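Local coordinates for protein virB8 (Agrobacterium tumefaciens, PDB 2CC3) that is an inner-membrane type IV secretion protein, here its periplasmic domain, suggested to help direct T-DNA transfer to plant cells, at residues A[71-76]-A[90-95]; A[104-109]-A[137-142]. All blocks are in the same frame, centred on the assembly; numbering follows the deposited sequence.

Contacts 1 and 2 lie about 11 Å apart, centre to centre, in the antiparallel sheet of this NTF2-like periplasmic domain, whose four strands follow one another in chain order. Contact 1 pairs 71-76 with 90-95 within the hairpin of strands 69-82 and 85-96; contact 2, which opens only after contact 1 has closed, pairs 104-109 with 137-142 on strands 102-114 and 130-139. Strands 85-96 and 102-114 are neighbours, so R92 and Y90 of contact 1 meet S104 and W106 of contact 2 through backbone hydrogen bonds. Together with the bonds between 85-96 and 102-114, the two contacts complete the four-stranded sheet.

Contact 1. Residues A[71-76]-A[90-95]; sequences LEVEHI and YKRTLI
E72 and T93 face each other as a hydrogen-bonded antiparallel pair, each giving its N-H to the other's carbonyl, with both N···O distances at 2.8 Å. E74 and K91 repeat the exchange two residues along, E74 N to K91 O at 2.8 Å and K91 N back to E74 O. The pairing is regular, and CA-H···O contacts such as V73 CA to K91 O (3.3 Å) lie between these bonds.

Charge adds to this on the face that carries E72, E74, K91 and T93. The E74 and K91 side chains run side by side, and K91 NZ meets E74 OE2 at 3.1 Å on its syn side, 23° out of the carboxylate plane; its bond to OE1 is weak. K91 stays extended as far as CE and bends only at chi4 (-107°), which turns the ammonium group toward the carboxylate.

On the opposite face hydrocarbon meets a charged group. L71 CD2 lies over one face of the R92 guanidinium, off toward its rim, and touches R92 CD at 3.5 Å; R92 NE is buried beneath it without a polar partner. V73 CG2 rests on R92 CG, while CG1 reaches the neighbouring Y90 ring obliquely, 3.7 Å from CD1. W16 of helix 6-23 packs on both V73 and Y90, and the Y90 hydroxyl is hydrogen-bonded to T137 OG1.

The hairpin therefore has two chemically distinct faces: one bears a salt bridge, probably screened in part by solvent, as E74 is exposed and K91 partly so; the other is mainly hydrocarbon, and the N-terminal helix packs at its V73-Y90 end.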
loop_
_atom_site.group_PDB
_atom_site.type_symbol
_atom_site.label_atom_id
_atom_site.label_comp_id
_atom_site.label_asym_id
_atom_site.label_seq_id
_atom_site.Cartn_x
_atom_site.Cartn_y
_atom_site.Cartn_z
ATOM N N LEU A 71 -6.142 7.528 12.043
ATOM C CA LEU A 71 -4.937 7.109 12.731
ATOM C C LEU A 71 -3.848 6.941 11.689
ATOM O O LEU A 71 -4.047 6.253 10.692
ATOM C CB LEU A 71 -5.168 5.786 13.490
ATOM C CG LEU A 71 -6.101 5.734 14.713
ATOM C CD1 LEU A 71 -6.585 4.309 15.037
ATOM C CD2 LEU A 71 -5.498 6.370 15.961
ATOM N N GLU A 72 -2.713 7.613 11.909
ATOM C CA GLU A 72 -1.521 7.479 11.079
ATOM C C GLU A 72 -0.332 6.827 11.812
ATOM O O GLU A 72 -0.162 6.997 13.021
ATOM C CB GLU A 72 -1.118 8.840 10.488
ATOM C CG GLU A 72 -2.003 9.235 9.318
ATOM C CD GLU A 72 -1.826 10.679 8.896
ATOM O OE1 GLU A 72 -0.700 11.225 9.065
ATOM O OE2 GLU A 72 -2.821 11.262 8.396
ATOM N N VAL A 73 0.502 6.111 11.048
ATOM C CA VAL A 73 1.552 5.285 11.600
ATOM C C VAL A 73 2.872 5.634 10.915
ATOM O O VAL A 73 2.964 5.662 9.690
ATOM C CB VAL A 73 1.162 3.770 11.533
ATOM C CG1 VAL A 73 2.356 2.855 11.675
ATOM C CG2 VAL A 73 0.152 3.440 12.622
ATOM N N GLU A 74 3.877 5.945 11.731
ATOM C CA GLU A 74 5.220 6.245 11.265
ATOM C C GLU A 74 6.129 5.139 11.711
ATOM O O GLU A 74 6.184 4.883 12.900
ATOM C CB GLU A 74 5.739 7.487 11.981
ATOM C CG GLU A 74 5.492 8.833 11.362
ATOM C CD GLU A 74 5.621 9.956 12.409
ATOM O OE1 GLU A 74 6.443 9.811 13.357
ATOM O OE2 GLU A 74 4.899 10.967 12.292
ATOM N N HIS A 75 6.902 4.538 10.808
ATOM C CA HIS A 75 7.880 3.532 11.213
ATOM C C HIS A 75 8.909 4.189 12.133
ATOM O O HIS A 75 9.255 5.371 11.920
ATOM C CB HIS A 75 8.583 2.972 9.993
ATOM C CG HIS A 75 9.465 1.784 10.263
ATOM N ND1 HIS A 75 10.841 1.837 10.160
ATOM C CD2 HIS A 75 9.160 0.494 10.553
ATOM C CE1 HIS A 75 11.343 0.640 10.405
ATOM N NE2 HIS A 75 10.343 -0.193 10.642
ATOM N N ILE A 76 9.401 3.439 13.128
ATOM C CA ILE A 76 10.602 3.873 13.853
ATOM C C ILE A 76 11.738 2.867 13.718
ATOM O O ILE A 76 12.820 3.241 13.270
ATOM C CB ILE A 76 10.327 4.206 15.309
ATOM C CG1 ILE A 76 9.430 5.436 15.409
ATOM C CG2 ILE A 76 11.668 4.328 16.093
ATOM C CD1 ILE A 76 8.787 5.596 16.767
ATOM N N TYR A 90 6.788 1.897 16.253
ATOM C CA TYR A 90 6.151 2.867 15.386
ATOM C C TYR A 90 5.468 3.896 16.225
ATOM O O TYR A 90 5.095 3.617 17.344
ATOM C CB TYR A 90 5.136 2.205 14.400
ATOM C CG TYR A 90 3.993 1.460 15.052
ATOM C CD1 TYR A 90 2.765 2.056 15.234
ATOM C CD2 TYR A 90 4.159 0.148 15.495
ATOM C CE1 TYR A 90 1.732 1.388 15.852
ATOM C CE2 TYR A 90 3.145 -0.529 16.098
ATOM C CZ TYR A 90 1.927 0.093 16.292
ATOM O OH TYR A 90 0.900 -0.606 16.904
ATOM N N LYS A 91 5.328 5.088 15.666
ATOM C CA LYS A 91 4.575 6.175 16.255
ATOM C C LYS A 91 3.204 6.213 15.646
ATOM O O LYS A 91 3.056 6.107 14.414
ATOM C CB LYS A 91 5.288 7.497 15.963
ATOM C CG LYS A 91 4.562 8.745 16.469
ATOM C CD LYS A 91 5.515 9.937 16.410
ATOM C CE LYS A 91 4.793 11.291 16.517
ATOM N NZ LYS A 91 4.744 12.058 15.228
ATOM N N ARG A 92 2.199 6.404 16.503
ATOM C CA ARG A 92 0.808 6.407 16.081
ATOM C C ARG A 92 0.147 7.743 16.419
ATOM O O ARG A 92 0.162 8.177 17.561
ATOM C CB ARG A 92 0.068 5.256 16.745
ATOM C CG ARG A 92 -1.085 4.672 15.939
ATOM C CD ARG A 92 -2.377 5.008 16.614
ATOM N NE ARG A 92 -3.192 3.831 16.861
ATOM C CZ ARG A 92 -3.925 3.628 17.958
ATOM N NH1 ARG A 92 -3.930 4.513 18.959
ATOM N NH2 ARG A 92 -4.644 2.516 18.064
ATOM N N THR A 93 -0.433 8.384 15.410
ATOM C CA THR A 93 -0.983 9.715 15.552
ATOM C C THR A 93 -2.480 9.657 15.322
ATOM O O THR A 93 -2.941 9.166 14.281
ATOM C CB THR A 93 -0.343 10.665 14.521
ATOM O OG1 THR A 93 1.083 10.524 14.563
ATOM C CG2 THR A 93 -0.718 12.083 14.803
ATOM N N LEU A 94 -3.222 10.146 16.312
ATOM C CA LEU A 94 -4.663 10.329 16.229
ATOM C C LEU A 94 -4.970 11.760 15.755
ATOM O O LEU A 94 -4.564 12.739 16.406
ATOM C CB LEU A 94 -5.309 10.054 17.593
ATOM C CG LEU A 94 -6.771 10.447 17.770
ATOM C CD1 LEU A 94 -7.671 9.557 16.946
ATOM C CD2 LEU A 94 -7.160 10.399 19.245
ATOM N N ILE A 95 -5.676 11.858 14.628
ATOM C CA ILE A 95 -6.064 13.142 14.047
ATOM C C ILE A 95 -7.585 13.254 14.022
ATOM O O ILE A 95 -8.254 12.603 13.230
ATOM C CB ILE A 95 -5.438 13.353 12.620
ATOM C CG1 ILE A 95 -3.906 13.259 12.702
ATOM C CG2 ILE A 95 -5.869 14.701 12.006
ATOM C CD1 ILE A 95 -3.180 13.495 11.390
#

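Contact 2. Residues A[104-109]-A[137-142]; sequences STWTAT and TSEDTV
T137, paired with A108, brings its hydroxyl obliquely to the ring of W106, with OG1 3.3 Å from W106 CE3. That position follows from chi1 of -177°, which sets OG1 trans to the backbone nitrogen; the hydroxyl is hydrogen-bonded to Y90 OH.

S138 exchanges backbone bonds with T107: T107 N reaches S138 O at 3.0 Å, and S138 N returns to T107 O at 3.1 Å.

E139 lies flat on W106. Its CB stands 3.4 Å from the centroid of the six-membered ring, almost exactly on the normal, a CH-pi contact. The extended chain then carries the carboxylate over the CE2-CZ2 side of the benzene ring, OE1 3.2 Å from W106 CZ2 and the two planes 17° apart. W106 NE1 bonds S104 OG at 3.1 Å, tilted 26° out of the ring plane, and E139 OE2 approaches the same OG weakly, at 3.4 Å.

D140 closes the pairing as the strand ends, its N-H meeting T105 O at 2.9 Å. Its carboxylate forms a salt bridge with R89.

Segment 137-142 thus begins at the end of outermost strand 130-139, and the chain leaves strand 102-114 after D140; the other neighbour of 102-114, strand 85-96, supplies Y90 and R92 to pack against W106.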
loop_
_atom_site.group_PDB
_atom_site.type_symbol
_atom_site.label_atom_id
_atom_site.label_comp_id
_atom_site.label_asym_id
_atom_site.label_seq_id
_atom_site.Cartn_x
_atom_site.Cartn_y
_atom_site.Cartn_z
ATOM N N SER A 104 1.477 8.747 20.119
ATOM C CA SER A 104 1.975 7.742 21.063
ATOM C C SER A 104 2.833 6.733 20.303
ATOM O O SER A 104 2.633 6.546 19.102
ATOM C CB SER A 104 0.820 7.015 21.736
ATOM O OG SER A 104 -0.036 6.455 20.748
ATOM N N THR A 105 3.760 6.074 21.011
ATOM C CA THR A 105 4.686 5.093 20.424
ATOM C C THR A 105 4.388 3.661 20.898
ATOM O O THR A 105 3.966 3.448 22.017
ATOM C CB THR A 105 6.167 5.505 20.662
ATOM O OG1 THR A 105 6.374 6.842 20.171
ATOM C CG2 THR A 105 7.116 4.594 19.918
ATOM N N TRP A 106 4.627 2.687 20.018
ATOM C CA TRP A 106 4.165 1.305 20.178
ATOM C C TRP A 106 5.245 0.332 19.733
ATOM O O TRP A 106 6.125 0.676 18.968
ATOM C CB TRP A 106 2.905 1.050 19.309
ATOM C CG TRP A 106 1.602 1.820 19.641
ATOM C CD1 TRP A 106 1.355 3.144 19.444
ATOM C CD2 TRP A 106 0.376 1.261 20.137
ATOM N NE1 TRP A 106 0.060 3.459 19.813
ATOM C CE2 TRP A 106 -0.559 2.320 20.248
ATOM C CE3 TRP A 106 -0.014 -0.035 20.540
ATOM C CZ2 TRP A 106 -1.866 2.130 20.731
ATOM C CZ3 TRP A 106 -1.327 -0.236 21.012
ATOM C CH2 TRP A 106 -2.241 0.841 21.088
ATOM N N THR A 107 5.174 -0.905 20.202
ATOM C CA THR A 107 6.040 -1.938 19.685
ATOM C C THR A 107 5.111 -3.072 19.213
ATOM O O THR A 107 4.395 -3.653 20.035
ATOM C CB THR A 107 7.006 -2.462 20.765
ATOM O OG1 THR A 107 7.738 -1.369 21.334
ATOM C CG2 THR A 107 7.986 -3.486 20.198
ATOM N N ALA A 108 5.087 -3.377 17.916
ATOM C CA ALA A 108 4.382 -4.593 17.496
ATOM C C ALA A 108 5.342 -5.770 17.564
ATOM O O ALA A 108 6.515 -5.647 17.173
ATOM C CB ALA A 108 3.744 -4.445 16.048
ATOM N N THR A 109 4.868 -6.898 18.093
ATOM C CA THR A 109 5.618 -8.155 18.018
ATOM C C THR A 109 4.969 -9.066 16.974
ATOM O O THR A 109 3.798 -9.424 17.104
ATOM C CB THR A 109 5.777 -8.850 19.426
ATOM O OG1 THR A 109 6.351 -7.909 20.344
ATOM C CG2 THR A 109 6.708 -10.048 19.336
ATOM N N THR A 137 0.416 -6.059 20.046
ATOM C CA THR A 137 1.033 -4.760 20.093
ATOM C C THR A 137 0.859 -4.102 21.448
ATOM O O THR A 137 -0.101 -4.352 22.158
ATOM C CB THR A 137 0.615 -3.882 18.896
ATOM O OG1 THR A 137 1.312 -2.634 18.973
ATOM C CG2 THR A 137 -0.917 -3.689 18.836
ATOM N N SER A 138 1.842 -3.316 21.830
ATOM C CA SER A 138 1.820 -2.689 23.133
ATOM C C SER A 138 2.200 -1.237 23.008
ATOM O O SER A 138 3.233 -0.895 22.448
ATOM C CB SER A 138 2.778 -3.438 24.053
ATOM O OG SER A 138 3.908 -3.845 23.287
ATOM N N GLU A 139 1.319 -0.390 23.513
ATOM C CA GLU A 139 1.544 1.015 23.589
ATOM C C GLU A 139 2.460 1.309 24.780
ATOM O O GLU A 139 2.336 0.694 25.840
ATOM C CB GLU A 139 0.204 1.703 23.774
ATOM C CG GLU A 139 0.265 3.213 23.565
ATOM C CD GLU A 139 -1.111 3.840 23.639
ATOM O OE1 GLU A 139 -2.126 3.108 23.724
ATOM O OE2 GLU A 139 -1.176 5.070 23.585
ATOM N N ASP A 140 3.390 2.239 24.583
ATOM C CA ASP A 140 4.225 2.725 25.654
ATOM C C ASP A 140 3.380 3.187 26.824
ATOM O O ASP A 140 2.361 3.874 26.654
ATOM C CB ASP A 140 5.131 3.849 25.155
ATOM C CG ASP A 140 6.293 3.336 24.355
ATOM O OD1 ASP A 140 6.367 2.125 24.076
ATOM O OD2 ASP A 140 7.157 4.148 24.001
ATOM N N THR A 141 3.815 2.789 28.014
ATOM C CA THR A 141 3.165 3.191 29.248
ATOM C C THR A 141 3.439 4.672 29.534
ATOM O O THR A 141 4.458 5.179 29.134
ATOM C CB THR A 141 3.612 2.276 30.408
ATOM O OG1 THR A 141 2.816 2.560 31.568
ATOM C CG2 THR A 141 5.103 2.448 30.712
ATOM N N VAL A 142 2.503 5.376 30.162
ATOM C CA VAL A 142 2.721 6.775 30.533
ATOM C C VAL A 142 2.689 7.023 32.054
ATOM O O VAL A 142 1.911 6.406 32.791
ATOM C CB VAL A 142 1.808 7.807 29.748
ATOM C CG1 VAL A 142 1.449 7.296 28.346
ATOM C CG2 VAL A 142 0.566 8.207 30.529
HETATM O O HOH W 1 5.647 -0.174 23.768
#